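Local coordinates for putative signal recognition particle protein (Chaetomium thermophilum, PDB 5CK4) that binds GDP as the Arf-like GTPase subunit of the signal recognition particle receptor and probably cycles between GTP and GDP at secretory membranes in protein translocation, at residues Tyr188-Leu193 / Lys245-Gly250; Gln197-Ser202 / Ser210-Leu215; Val274-Lys277 / Glu282-Met285; Asp288-Val293 / Trp309-Glu314. All coordinates share one frame; numbering follows the deposited sequence.

Contact 1. Residues Tyr188-Leu193 / Lys245-Gly250; sequences YLYDVL and KTRQKG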
loop_
_atom_site.group_PDB
_atom_site.type_symbol
_atom_site.label_atom_id
_atom_site.label_comp_id
_atom_site.label_asym_id
_atom_site.label_seq_id
_atom_site.Cartn_x
_atom_site.Cartn_y
_atom_site.Cartn_z
ATOM N N TYR A 188 3.512 -2.585 -9.692
ATOM C CA TYR A 188 3.695 -3.014 -8.303
ATOM C C TYR A 188 2.377 -2.980 -7.547
ATOM O O TYR A 188 2.006 -3.949 -6.870
ATOM C CB TYR A 188 4.708 -2.109 -7.605
ATOM C CG TYR A 188 5.264 -2.632 -6.295
ATOM C CD1 TYR A 188 4.905 -3.882 -5.792
ATOM C CD2 TYR A 188 6.157 -1.864 -5.563
ATOM C CE1 TYR A 188 5.421 -4.346 -4.583
ATOM C CE2 TYR A 188 6.670 -2.308 -4.363
ATOM C CZ TYR A 188 6.304 -3.555 -3.880
ATOM O OH TYR A 188 6.855 -3.990 -2.688
ATOM N N LEU A 189 1.660 -1.867 -7.669
ATOM C CA LEU A 189 0.358 -1.743 -7.011
ATOM C C LEU A 189 -0.605 -2.836 -7.487
ATOM O O LEU A 189 -1.365 -3.418 -6.688
ATOM C CB LEU A 189 -0.228 -0.345 -7.264
ATOM C CG LEU A 189 -1.620 -0.083 -6.672
ATOM C CD1 LEU A 189 -1.605 -0.252 -5.151
ATOM C CD2 LEU A 189 -2.040 1.323 -7.055
ATOM N N TYR A 190 -0.585 -3.121 -8.786
ATOM C CA TYR A 190 -1.414 -4.196 -9.322
ATOM C C TYR A 190 -1.168 -5.500 -8.559
ATOM O O TYR A 190 -2.116 -6.149 -8.125
ATOM C CB TYR A 190 -1.148 -4.397 -10.829
ATOM C CG TYR A 190 -2.163 -5.289 -11.551
ATOM C CD1 TYR A 190 -2.096 -6.677 -11.467
ATOM C CD2 TYR A 190 -3.174 -4.739 -12.329
ATOM C CE1 TYR A 190 -3.024 -7.489 -12.130
ATOM C CE2 TYR A 190 -4.094 -5.542 -13.000
ATOM C CZ TYR A 190 -4.016 -6.912 -12.895
ATOM O OH TYR A 190 -4.935 -7.714 -13.561
ATOM N N ASP A 191 0.103 -5.868 -8.391
ATOM C CA ASP A 191 0.456 -7.109 -7.702
ATOM C C ASP A 191 0.046 -7.099 -6.236
ATOM O O ASP A 191 -0.362 -8.122 -5.695
ATOM C CB ASP A 191 1.962 -7.396 -7.794
ATOM C CG ASP A 191 2.402 -7.791 -9.189
ATOM O OD1 ASP A 191 1.551 -8.255 -9.972
ATOM O OD2 ASP A 191 3.602 -7.626 -9.496
ATOM N N VAL A 192 0.179 -5.945 -5.591
ATOM C CA VAL A 192 -0.216 -5.807 -4.190
ATOM C C VAL A 192 -1.715 -6.074 -4.024
ATOM O O VAL A 192 -2.125 -6.917 -3.220
ATOM C CB VAL A 192 0.163 -4.413 -3.622
ATOM C CG1 VAL A 192 -0.623 -4.094 -2.370
ATOM C CG2 VAL A 192 1.680 -4.349 -3.332
ATOM N N LEU A 193 -2.527 -5.341 -4.781
ATOM C CA LEU A 193 -3.976 -5.522 -4.735
ATOM C C LEU A 193 -4.427 -6.918 -5.197
ATOM O O LEU A 193 -5.352 -7.501 -4.616
ATOM C CB LEU A 193 -4.664 -4.417 -5.548
ATOM C CG LEU A 193 -4.389 -2.994 -5.045
ATOM C CD1 LEU A 193 -5.176 -1.969 -5.857
ATOM C CD2 LEU A 193 -4.760 -2.880 -3.570
ATOM N N LYS A 245 -6.712 -5.439 -18.754
ATOM C CA LYS A 245 -7.233 -5.656 -20.114
ATOM C C LYS A 245 -6.207 -6.291 -21.046
ATOM O O LYS A 245 -6.524 -7.199 -21.816
ATOM C CB LYS A 245 -7.718 -4.336 -20.729
ATOM C CG LYS A 245 -8.251 -4.482 -22.130
ATOM C CD LYS A 245 -9.525 -5.320 -22.138
ATOM C CE LYS A 245 -10.567 -4.722 -21.206
ATOM N NZ LYS A 245 -11.950 -5.083 -21.580
ATOM N N THR A 246 -4.973 -5.801 -20.980
ATOM C CA THR A 246 -3.893 -6.354 -21.789
ATOM C C THR A 246 -3.582 -7.787 -21.378
ATOM O O THR A 246 -3.299 -8.637 -22.220
ATOM C CB THR A 246 -2.611 -5.511 -21.670
ATOM O OG1 THR A 246 -2.897 -4.159 -22.044
ATOM C CG2 THR A 246 -1.529 -6.054 -22.588
ATOM N N ARG A 247 -3.638 -8.060 -20.080
ATOM C CA ARG A 247 -3.320 -9.396 -19.608
ATOM C C ARG A 247 -4.415 -10.374 -19.983
ATOM O O ARG A 247 -4.133 -11.505 -20.358
ATOM C CB ARG A 247 -3.042 -9.407 -18.107
ATOM C CG ARG A 247 -1.744 -8.702 -17.762
ATOM C CD ARG A 247 -1.332 -8.879 -16.307
ATOM N NE ARG A 247 -0.157 -8.060 -16.017
ATOM C CZ ARG A 247 0.410 -7.948 -14.820
ATOM N NH1 ARG A 247 -0.082 -8.618 -13.787
ATOM N NH2 ARG A 247 1.472 -7.164 -14.661
ATOM N N GLN A 248 -5.666 -9.938 -19.907
ATOM C CA GLN A 248 -6.758 -10.822 -20.284
ATOM C C GLN A 248 -6.748 -11.103 -21.782
ATOM O O GLN A 248 -7.012 -12.230 -22.212
ATOM C CB GLN A 248 -8.109 -10.252 -19.862
ATOM C CG GLN A 248 -9.197 -11.313 -19.770
ATOM C CD GLN A 248 -8.919 -12.351 -18.688
ATOM O OE1 GLN A 248 -8.223 -12.080 -17.708
ATOM N NE2 GLN A 248 -9.468 -13.544 -18.864
ATOM N N LYS A 249 -6.447 -10.078 -22.575
ATOM C CA LYS A 249 -6.355 -10.243 -24.024
ATOM C C LYS A 249 -5.296 -11.264 -24.417
ATOM O O LYS A 249 -5.512 -12.076 -25.316
ATOM C CB LYS A 249 -6.048 -8.911 -24.698
ATOM C CG LYS A 249 -7.261 -8.038 -24.922
ATOM C CD LYS A 249 -6.888 -6.859 -25.787
ATOM C CE LYS A 249 -8.072 -5.969 -26.061
ATOM N NZ LYS A 249 -7.750 -5.045 -27.182
ATOM N N GLY A 250 -4.153 -11.216 -23.740
ATOM C CA GLY A 250 -3.060 -12.131 -24.012
ATOM C C GLY A 250 -2.901 -13.184 -22.933
ATOM O O GLY A 250 -3.740 -14.076 -22.791
#
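Y190 and R247 meet between two helices of a P-loop GTPase fold. Y190 lies on helix 180-201, and R247 is near the end of helix 229-249. The backbones stay well apart here, with 11.7 Å between Y190 CA and R247 CA. Two long side chains bridge the gap. They run past each other in opposite directions, each reaching toward the other helix.

The interaction is an off-centre cation-pi contact. R247 CZ sits 4.7 Å from the centroid of the Y190 ring. The guanidinium and ring planes are 57° apart, so the groups are not stacked flat. The touching is done by R247 NH1, which lies obliquely to the ring, 3.6 Å from Y190 CE1.

The Y190 ring is placed by its first torsion: CG is anti to the backbone N (chi1 -168°), which sends it out toward the second helix. R247 is stretched from CG to NE. Its aliphatic part spans the distance and its charged end arrives beside the ring.

The polar end of Y190 belongs elsewhere. Its OH is hydrogen-bonded to G269 O and L271 N in the loop that follows helix 229-249. The ring also packs on L240, I243 and R244. Y190 is buried, while R247 is exposed.

D191 may add a weak attraction. Its carboxylate and the guanidinium are of opposite charge but stand too far apart for a salt bridge. D191 OD1 lies near the guanidinium plane, at its edge, 4.2 Å from R247 NH1.

Contact 2. Residues Gln197-Ser202 / Ser210-Leu215; sequences QKRFHS and SSIPVL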
loop_
_atom_site.group_PDB
_atom_site.type_symbol
_atom_site.label_atom_id
_atom_site.label_comp_id
_atom_site.label_asym_id
_atom_site.label_seq_id
_atom_site.Cartn_x
_atom_site.Cartn_y
_atom_site.Cartn_z
ATOM N N GLN A 197 -6.510 -9.699 -3.141
ATOM C CA GLN A 197 -7.720 -10.233 -3.761
ATOM C C GLN A 197 -7.704 -11.762 -3.740
ATOM O O GLN A 197 -8.728 -12.394 -3.465
ATOM C CB GLN A 197 -7.872 -9.725 -5.193
ATOM C CG GLN A 197 -9.111 -10.262 -5.927
ATOM C CD GLN A 197 -9.273 -9.635 -7.306
ATOM O OE1 GLN A 197 -9.106 -8.429 -7.470
ATOM N NE2 GLN A 197 -9.565 -10.460 -8.308
ATOM N N LYS A 198 -6.547 -12.355 -4.035
ATOM C CA LYS A 198 -6.429 -13.816 -4.026
ATOM C C LYS A 198 -6.577 -14.340 -2.606
ATOM O O LYS A 198 -7.149 -15.416 -2.379
ATOM C CB LYS A 198 -5.084 -14.264 -4.587
ATOM C CG LYS A 198 -4.921 -14.051 -6.074
ATOM C CD LYS A 198 -3.526 -14.463 -6.516
ATOM C CE LYS A 198 -3.391 -14.355 -8.010
ATOM N NZ LYS A 198 -2.190 -15.070 -8.517
ATOM N N ARG A 199 -6.054 -13.574 -1.652
ATOM C CA ARG A 199 -6.211 -13.897 -0.236
ATOM C C ARG A 199 -7.693 -13.980 0.148
ATOM O O ARG A 199 -8.114 -14.925 0.807
ATOM C CB ARG A 199 -5.501 -12.857 0.627
ATOM C CG ARG A 199 -5.672 -13.050 2.125
ATOM C CD ARG A 199 -4.959 -11.942 2.897
ATOM N NE ARG A 199 -5.189 -12.024 4.338
ATOM C CZ ARG A 199 -6.047 -11.248 4.991
ATOM N NH1 ARG A 199 -6.745 -10.337 4.326
ATOM N NH2 ARG A 199 -6.198 -11.366 6.297
ATOM N N PHE A 200 -8.477 -12.984 -0.266
ATOM C CA PHE A 200 -9.914 -12.964 0.021
ATOM C C PHE A 200 -10.594 -14.204 -0.544
ATOM O O PHE A 200 -11.517 -14.756 0.050
ATOM C CB PHE A 200 -10.567 -11.706 -0.558
ATOM C CG PHE A 200 -12.073 -11.709 -0.479
ATOM C CD1 PHE A 200 -12.722 -11.276 0.671
ATOM C CD2 PHE A 200 -12.840 -12.134 -1.556
ATOM C CE1 PHE A 200 -14.113 -11.273 0.745
ATOM C CE2 PHE A 200 -14.225 -12.134 -1.485
ATOM C CZ PHE A 200 -14.860 -11.698 -0.332
ATOM N N HIS A 201 -10.126 -14.638 -1.705
ATOM C CA HIS A 201 -10.747 -15.752 -2.403
ATOM C C HIS A 201 -10.315 -17.139 -1.932
ATOM O O HIS A 201 -10.924 -18.140 -2.295
ATOM C CB HIS A 201 -10.520 -15.600 -3.901
ATOM C CG HIS A 201 -11.459 -14.630 -4.541
ATOM N ND1 HIS A 201 -11.029 -13.573 -5.309
ATOM C CD2 HIS A 201 -12.810 -14.548 -4.507
ATOM C CE1 HIS A 201 -12.074 -12.885 -5.732
ATOM N NE2 HIS A 201 -13.168 -13.463 -5.268
ATOM N N SER A 202 -9.275 -17.195 -1.119
ATOM C CA SER A 202 -8.761 -18.471 -0.635
ATOM C C SER A 202 -9.593 -18.961 0.545
ATOM O O SER A 202 -9.540 -18.374 1.629
ATOM C CB SER A 202 -7.292 -18.327 -0.227
ATOM O OG SER A 202 -6.844 -19.518 0.408
ATOM N N SER A 210 -9.586 -11.694 7.767
ATOM C CA SER A 210 -9.686 -10.371 8.358
ATOM C C SER A 210 -9.362 -9.333 7.285
ATOM O O SER A 210 -8.624 -9.617 6.349
ATOM C CB SER A 210 -8.702 -10.250 9.520
ATOM O OG SER A 210 -7.367 -10.373 9.048
ATOM N N SER A 211 -9.918 -8.136 7.416
ATOM C CA SER A 211 -9.706 -7.105 6.411
ATOM C C SER A 211 -8.324 -6.488 6.532
ATOM O O SER A 211 -7.800 -6.323 7.634
ATOM C CB SER A 211 -10.775 -6.014 6.525
ATOM O OG SER A 211 -12.018 -6.482 6.037
ATOM N N ILE A 212 -7.729 -6.176 5.385
ATOM C CA ILE A 212 -6.490 -5.430 5.345
ATOM C C ILE A 212 -6.688 -4.267 4.375
ATOM O O ILE A 212 -6.511 -4.422 3.173
ATOM C CB ILE A 212 -5.301 -6.314 4.913
ATOM C CG1 ILE A 212 -5.145 -7.499 5.871
ATOM C CG2 ILE A 212 -3.997 -5.510 4.895
ATOM C CD1 ILE A 212 -4.082 -8.491 5.433
ATOM N N PRO A 213 -7.100 -3.101 4.899
ATOM C CA PRO A 213 -7.262 -1.926 4.027
ATOM C C PRO A 213 -5.944 -1.409 3.448
ATOM O O PRO A 213 -4.884 -1.689 3.998
ATOM C CB PRO A 213 -7.855 -0.875 4.965
ATOM C CG PRO A 213 -7.486 -1.330 6.350
ATOM C CD PRO A 213 -7.502 -2.828 6.287
ATOM N N VAL A 214 -6.017 -0.648 2.357
ATOM C CA VAL A 214 -4.814 -0.180 1.676
ATOM C C VAL A 214 -4.921 1.324 1.473
ATOM O O VAL A 214 -5.859 1.808 0.828
ATOM C CB VAL A 214 -4.626 -0.858 0.293
ATOM C CG1 VAL A 214 -3.398 -0.302 -0.428
ATOM C CG2 VAL A 214 -4.477 -2.362 0.452
ATOM N N LEU A 215 -3.969 2.053 2.041
ATOM C CA LEU A 215 -3.902 3.489 1.846
ATOM C C LEU A 215 -2.879 3.735 0.759
ATOM O O LEU A 215 -1.710 3.372 0.914
ATOM C CB LEU A 215 -3.459 4.187 3.140
ATOM C CG LEU A 215 -3.266 5.699 3.020
ATOM C CD1 LEU A 215 -4.586 6.393 2.689
ATOM C CD2 LEU A 215 -2.687 6.255 4.319
#
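R199 joins the end of helix 180-201 to S210 and I212, in the segment that leads into strand 214-219 of the central sheet. This belongs to the helix-to-strand return of the P-loop GTPase fold.

Hydrogen bonds come first. R199 grips S210 O end-on, with both terminal nitrogens on one oxygen. The bond from R199 NH1 to S210 O is 2.9 Å, with the donor nearly in line with the C=O bond (175°). R199 NH2 reaches the same S210 O at 3.0 Å, tilted from the carbonyl plane. The oxygen lies close to the guanidinium plane. A weak third bond runs from R199 NH2 to S210 OG at 3.1 Å.

The nonpolar contact is over a face. I212 CD1 lies above the centre of the guanidinium, 3.4 Å from R199 CZ. The two side chains cross at about a right angle. I212 CG1 is anti to its carbonyl carbon (chi1 -58°), and CD1 extends from it over the flat group.

The same guanidinium has partners outside the two segments: NE is hydrogen-bonded to N132 O, and NH2 makes a weak bond to P133 O. A leucine in place of R199 would probably leave the carbonyls of S210 and N132 without these donors and weaken the hold of the helix on the segment.

The chemistry is that of a buried cation paid for by backbone and hydroxyl oxygens. No carboxylate takes part across the contact. Several N-H groups are used at once, which should fix the guanidinium against rotation and hold its plane flat under I212.

Contact 3. Residues Val274-Lys277 / Glu282-Met285; sequences VGSK and EEMM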
loop_
_atom_site.group_PDB
_atom_site.type_symbol
_atom_site.label_atom_id
_atom_site.label_comp_id
_atom_site.label_asym_id
_atom_site.label_seq_id
_atom_site.Cartn_x
_atom_site.Cartn_y
_atom_site.Cartn_z
ATOM N N VAL A 274 -15.264 -9.245 -11.821
ATOM C CA VAL A 274 -15.379 -9.942 -13.103
ATOM C C VAL A 274 -16.107 -9.141 -14.189
ATOM O O VAL A 274 -15.655 -9.088 -15.338
ATOM C CB VAL A 274 -16.055 -11.325 -12.919
ATOM C CG1 VAL A 274 -17.220 -11.222 -11.952
ATOM C CG2 VAL A 274 -16.508 -11.897 -14.255
ATOM N N GLY A 275 -17.216 -8.505 -13.827
ATOM C CA GLY A 275 -18.008 -7.784 -14.808
ATOM C C GLY A 275 -17.724 -6.295 -14.914
ATOM O O GLY A 275 -18.466 -5.562 -15.568
ATOM N N SER A 276 -16.652 -5.844 -14.276
ATOM C CA SER A 276 -16.285 -4.429 -14.306
ATOM C C SER A 276 -15.783 -3.999 -15.691
ATOM O O SER A 276 -14.927 -4.660 -16.288
ATOM C CB SER A 276 -15.222 -4.153 -13.254
ATOM O OG SER A 276 -14.802 -2.804 -13.258
ATOM N N LYS A 277 -16.316 -2.887 -16.193
ATOM C CA LYS A 277 -15.936 -2.385 -17.516
ATOM C C LYS A 277 -14.976 -1.194 -17.462
ATOM O O LYS A 277 -14.413 -0.793 -18.480
ATOM C CB LYS A 277 -17.181 -2.027 -18.332
ATOM C CG LYS A 277 -18.088 -3.216 -18.615
ATOM C CD LYS A 277 -17.328 -4.345 -19.290
ATOM C CE LYS A 277 -18.226 -5.555 -19.522
ATOM N NZ LYS A 277 -17.441 -6.777 -19.872
ATOM N N GLU A 282 -12.933 1.665 -5.816
ATOM C CA GLU A 282 -14.127 1.327 -5.056
ATOM C C GLU A 282 -14.630 -0.080 -5.360
ATOM O O GLU A 282 -15.285 -0.722 -4.526
ATOM C CB GLU A 282 -15.240 2.349 -5.307
ATOM C CG GLU A 282 -15.019 3.684 -4.593
ATOM C CD GLU A 282 -14.045 4.609 -5.320
ATOM O OE1 GLU A 282 -13.546 4.243 -6.404
ATOM O OE2 GLU A 282 -13.789 5.719 -4.801
ATOM N N GLU A 283 -14.335 -0.573 -6.551
ATOM C CA GLU A 283 -14.862 -1.884 -6.924
ATOM C C GLU A 283 -14.215 -3.005 -6.087
ATOM O O GLU A 283 -14.752 -4.115 -5.975
ATOM C CB GLU A 283 -14.704 -2.105 -8.426
ATOM C CG GLU A 283 -13.441 -2.809 -8.895
ATOM C CD GLU A 283 -13.443 -2.974 -10.418
ATOM O OE1 GLU A 283 -13.802 -1.990 -11.104
ATOM O OE2 GLU A 283 -13.116 -4.073 -10.928
ATOM N N MET A 284 -13.083 -2.700 -5.457
ATOM C CA MET A 284 -12.411 -3.678 -4.596
ATOM C C MET A 284 -13.171 -3.988 -3.311
ATOM O O MET A 284 -12.842 -4.956 -2.600
ATOM C CB MET A 284 -10.982 -3.231 -4.272
ATOM C CG MET A 284 -10.108 -2.980 -5.520
ATOM S SD MET A 284 -9.969 -4.420 -6.622
ATOM C CE MET A 284 -9.053 -5.589 -5.596
ATOM N N MET A 285 -14.201 -3.198 -3.015
ATOM C CA MET A 285 -15.045 -3.499 -1.861
ATOM C C MET A 285 -15.844 -4.786 -2.066
ATOM O O MET A 285 -16.356 -5.369 -1.117
ATOM C CB MET A 285 -15.966 -2.323 -1.522
ATOM C CG MET A 285 -15.231 -1.188 -0.818
ATOM S SD MET A 285 -14.591 -1.662 0.810
ATOM C CE MET A 285 -16.089 -2.206 1.620
#
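S276 and E283 tie together a loop of the P-loop GTPase fold, in the connection between helix 229-249 and strand 291-295. E283 lies in a 3-10 segment that includes 282-285. S276 lies on irregular chain a few residues earlier.

The tight part is a single hydroxyl-carboxylate contact. S276 OG donates to E283 OE1 in a short hydrogen bond of 2.5 Å. Both side chains point toward each other. S276 OG is anti to its backbone N (chi1 179°), which carries it to the carboxylate. E283 is extended beyond CG and brings its acid to meet it.

Other groups complete this small polar knot. R244 forms a salt bridge with E283 OE2 and a hydrogen bond to S276 OG. The backbone N atoms of A273 and K280 also bind the carboxylate. These partners probably steady the acid in its negative form.

The rest is loose. V274 and K277 are exposed and point away from the 3-10 segment. E282 is exposed too, and its salt bridge is to K233.

The carboxylate is met on the syn side: S276 OG approaches E283 OE1 from 26° out of its plane.

Contact 4. Residues Asp288-Val293 / Trp309-Glu314; sequences DMEVEV and WRWIGE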
loop_
_atom_site.group_PDB
_atom_site.type_symbol
_atom_site.label_atom_id
_atom_site.label_comp_id
_atom_site.label_asym_id
_atom_site.label_seq_id
_atom_site.Cartn_x
_atom_site.Cartn_y
_atom_site.Cartn_z
ATOM N N ASP A 288 -14.241 -6.906 0.085
ATOM C CA ASP A 288 -14.067 -6.239 1.374
ATOM C C ASP A 288 -12.700 -5.568 1.508
ATOM O O ASP A 288 -12.119 -5.506 2.595
ATOM C CB ASP A 288 -14.328 -7.212 2.526
ATOM C CG ASP A 288 -15.763 -7.706 2.551
ATOM O OD1 ASP A 288 -16.671 -6.912 2.210
ATOM O OD2 ASP A 288 -15.985 -8.883 2.898
ATOM N N MET A 289 -12.194 -5.052 0.393
ATOM C CA MET A 289 -10.901 -4.372 0.391
ATOM C C MET A 289 -11.109 -2.863 0.238
ATOM O O MET A 289 -11.451 -2.389 -0.841
ATOM C CB MET A 289 -10.029 -4.887 -0.770
ATOM C CG MET A 289 -9.458 -6.301 -0.583
ATOM S SD MET A 289 -8.569 -6.860 -2.066
ATOM C CE MET A 289 -7.585 -5.381 -2.365
ATOM N N GLU A 290 -10.920 -2.114 1.321
ATOM C CA GLU A 290 -11.034 -0.665 1.232
ATOM C C GLU A 290 -9.722 -0.088 0.713
ATOM O O GLU A 290 -8.674 -0.323 1.295
ATOM C CB GLU A 290 -11.395 -0.070 2.590
ATOM C CG GLU A 290 -11.745 1.403 2.523
ATOM C CD GLU A 290 -12.085 1.979 3.885
ATOM O OE1 GLU A 290 -12.063 1.220 4.879
ATOM O OE2 GLU A 290 -12.379 3.189 3.953
ATOM N N VAL A 291 -9.787 0.665 -0.388
ATOM C CA VAL A 291 -8.587 1.212 -1.015
ATOM C C VAL A 291 -8.819 2.696 -1.236
ATOM O O VAL A 291 -9.791 3.067 -1.899
ATOM C CB VAL A 291 -8.250 0.510 -2.361
ATOM C CG1 VAL A 291 -6.951 1.072 -2.937
ATOM C CG2 VAL A 291 -8.105 -1.003 -2.156
ATOM N N GLU A 292 -7.977 3.546 -0.638
ATOM C CA GLU A 292 -8.180 5.006 -0.743
ATOM C C GLU A 292 -6.879 5.730 -1.109
ATOM O O GLU A 292 -5.800 5.379 -0.628
ATOM C CB GLU A 292 -8.750 5.579 0.573
ATOM C CG GLU A 292 -9.120 7.072 0.506
ATOM C CD GLU A 292 -9.874 7.577 1.732
ATOM O OE1 GLU A 292 -10.546 6.765 2.414
ATOM O OE2 GLU A 292 -9.792 8.795 2.017
ATOM N N VAL A 293 -6.985 6.756 -1.945
ATOM C CA VAL A 293 -5.815 7.529 -2.345
ATOM C C VAL A 293 -5.828 8.824 -1.538
ATOM O O VAL A 293 -6.861 9.498 -1.445
ATOM C CB VAL A 293 -5.840 7.831 -3.849
ATOM C CG1 VAL A 293 -4.633 8.679 -4.266
ATOM C CG2 VAL A 293 -5.890 6.531 -4.644
ATOM N N TRP A 309 -1.858 9.043 9.092
ATOM C CA TRP A 309 -1.859 8.345 10.379
ATOM C C TRP A 309 -3.271 8.164 10.930
ATOM O O TRP A 309 -3.568 7.162 11.580
ATOM C CB TRP A 309 -1.017 9.078 11.439
ATOM C CG TRP A 309 0.421 9.389 11.068
ATOM C CD1 TRP A 309 1.085 10.553 11.321
ATOM C CD2 TRP A 309 1.366 8.530 10.398
ATOM N NE1 TRP A 309 2.374 10.480 10.853
ATOM C CE2 TRP A 309 2.573 9.252 10.278
ATOM C CE3 TRP A 309 1.308 7.230 9.886
ATOM C CZ2 TRP A 309 3.707 8.719 9.667
ATOM C CZ3 TRP A 309 2.435 6.705 9.277
ATOM C CH2 TRP A 309 3.618 7.445 9.179
ATOM N N ARG A 310 -4.129 9.147 10.687
ATOM C CA ARG A 310 -5.506 9.101 11.171
ATOM C C ARG A 310 -6.300 8.008 10.458
ATOM O O ARG A 310 -7.043 7.254 11.086
ATOM C CB ARG A 310 -6.179 10.455 10.953
ATOM C CG ARG A 310 -7.586 10.570 11.497
ATOM C CD ARG A 310 -8.038 12.030 11.503
ATOM N NE ARG A 310 -7.151 12.880 12.304
ATOM C CZ ARG A 310 -6.235 13.708 11.804
ATOM N NH1 ARG A 310 -6.074 13.811 10.491
ATOM N NH2 ARG A 310 -5.477 14.437 12.616
ATOM N N TRP A 311 -6.127 7.932 9.141
ATOM C CA TRP A 311 -6.838 6.954 8.320
ATOM C C TRP A 311 -6.519 5.528 8.776
ATOM O O TRP A 311 -7.422 4.703 8.957
ATOM C CB TRP A 311 -6.465 7.154 6.847
ATOM C CG TRP A 311 -7.309 6.398 5.861
ATOM C CD1 TRP A 311 -8.435 6.846 5.230
ATOM C CD2 TRP A 311 -7.082 5.065 5.380
ATOM N NE1 TRP A 311 -8.924 5.873 4.388
ATOM C CE2 TRP A 311 -8.112 4.770 4.465
ATOM C CE3 TRP A 311 -6.117 4.091 5.646
ATOM C CZ2 TRP A 311 -8.195 3.547 3.809
ATOM C CZ3 TRP A 311 -6.203 2.872 4.988
ATOM C CH2 TRP A 311 -7.233 2.614 4.085
ATOM N N ILE A 312 -5.232 5.254 8.980
ATOM C CA ILE A 312 -4.780 3.944 9.451
ATOM C C ILE A 312 -5.248 3.658 10.870
ATOM O O ILE A 312 -5.760 2.572 11.168
ATOM C CB ILE A 312 -3.240 3.833 9.396
ATOM C CG1 ILE A 312 -2.748 3.915 7.947
ATOM C CG2 ILE A 312 -2.770 2.542 10.053
ATOM C CD1 ILE A 312 -3.071 2.703 7.100
ATOM N N GLY A 313 -5.069 4.643 11.745
ATOM C CA GLY A 313 -5.492 4.531 13.129
ATOM C C GLY A 313 -6.961 4.184 13.310
ATOM O O GLY A 313 -7.320 3.471 14.243
ATOM N N GLU A 314 -7.815 4.684 12.423
ATOM C CA GLU A 314 -9.251 4.411 12.528
ATOM C C GLU A 314 -9.632 3.015 12.029
ATOM O O GLU A 314 -10.783 2.599 12.159
ATOM C CB GLU A 314 -10.058 5.462 11.765
ATOM C CG GLU A 314 -10.070 6.824 12.427
ATOM C CD GLU A 314 -10.718 7.888 11.564
ATOM O OE1 GLU A 314 -11.087 7.581 10.410
ATOM O OE2 GLU A 314 -10.853 9.033 12.042
#
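The W311 indole offers its N-H to E292, which meets it at the ring edge. The bond runs from W311 NE1 to E292 OE1 and measures 2.7 Å. The acceptor is tilted 19° out of the ring plane. The carboxylate stands almost upright to the indole, with 88° between the planes. The N-H comes to E292 OE1 from above the carboxylate plane. Also at the ring edge, in plane, is I312 CD1 of the same helix.

E290 is the second flat group. Its carboxylate lies obliquely to the indole. The approach is looser, with E290 CD 4.2 Å from W311 CZ2. The charge of E290 is met by R315, which forms a salt bridge with OE2. R315 also makes a cation-pi contact with W311.

W311 CG is anti to the backbone N (chi1 -169°), an orientation that throws the indole across to the strand. The aliphatic stem of E292 packs on it as well: E292 CB is 3.9 Å from W311 CZ2. A phenylalanine in place of W311 would probably leave E292 OE1 without its N-H partner and open a gap beside the stem of E292.

E292 is on strand 291-295, an edge strand of the central sheet of this P-loop GTPase, and E290 just precedes it. Helix 306-313 packs across the sheet here. W311 also lies on P213 and on L215 of neighbouring strand 214-219. V291 points away from W311 and packs on L193 of helix 180-201, on the sheet's other side.

How the contacts relate
The contacts follow chain order in part: contact 2 is nested inside the loop closed by contact 1, then contacts 3 and 4 come in series. Contacts 1 and 2 share helix 180-201, with centres about 17 Å apart. Contacts 2 and 4 meet in the central sheet, where strands 214-219 and 291-295 pair in parallel. Their centres are about 13 Å apart. Contact 3 sits in the loop between helix 229-249 and strand 291-295. M284 of that loop packs near L193 and Q197. Contacts 1 and 4 are farthest apart, about 23 Å. Contact 1 joins two helices, contact 3 braces a loop, and contacts 2 and 4 tie helices to neighbouring strands; all lie away from the nucleotide site.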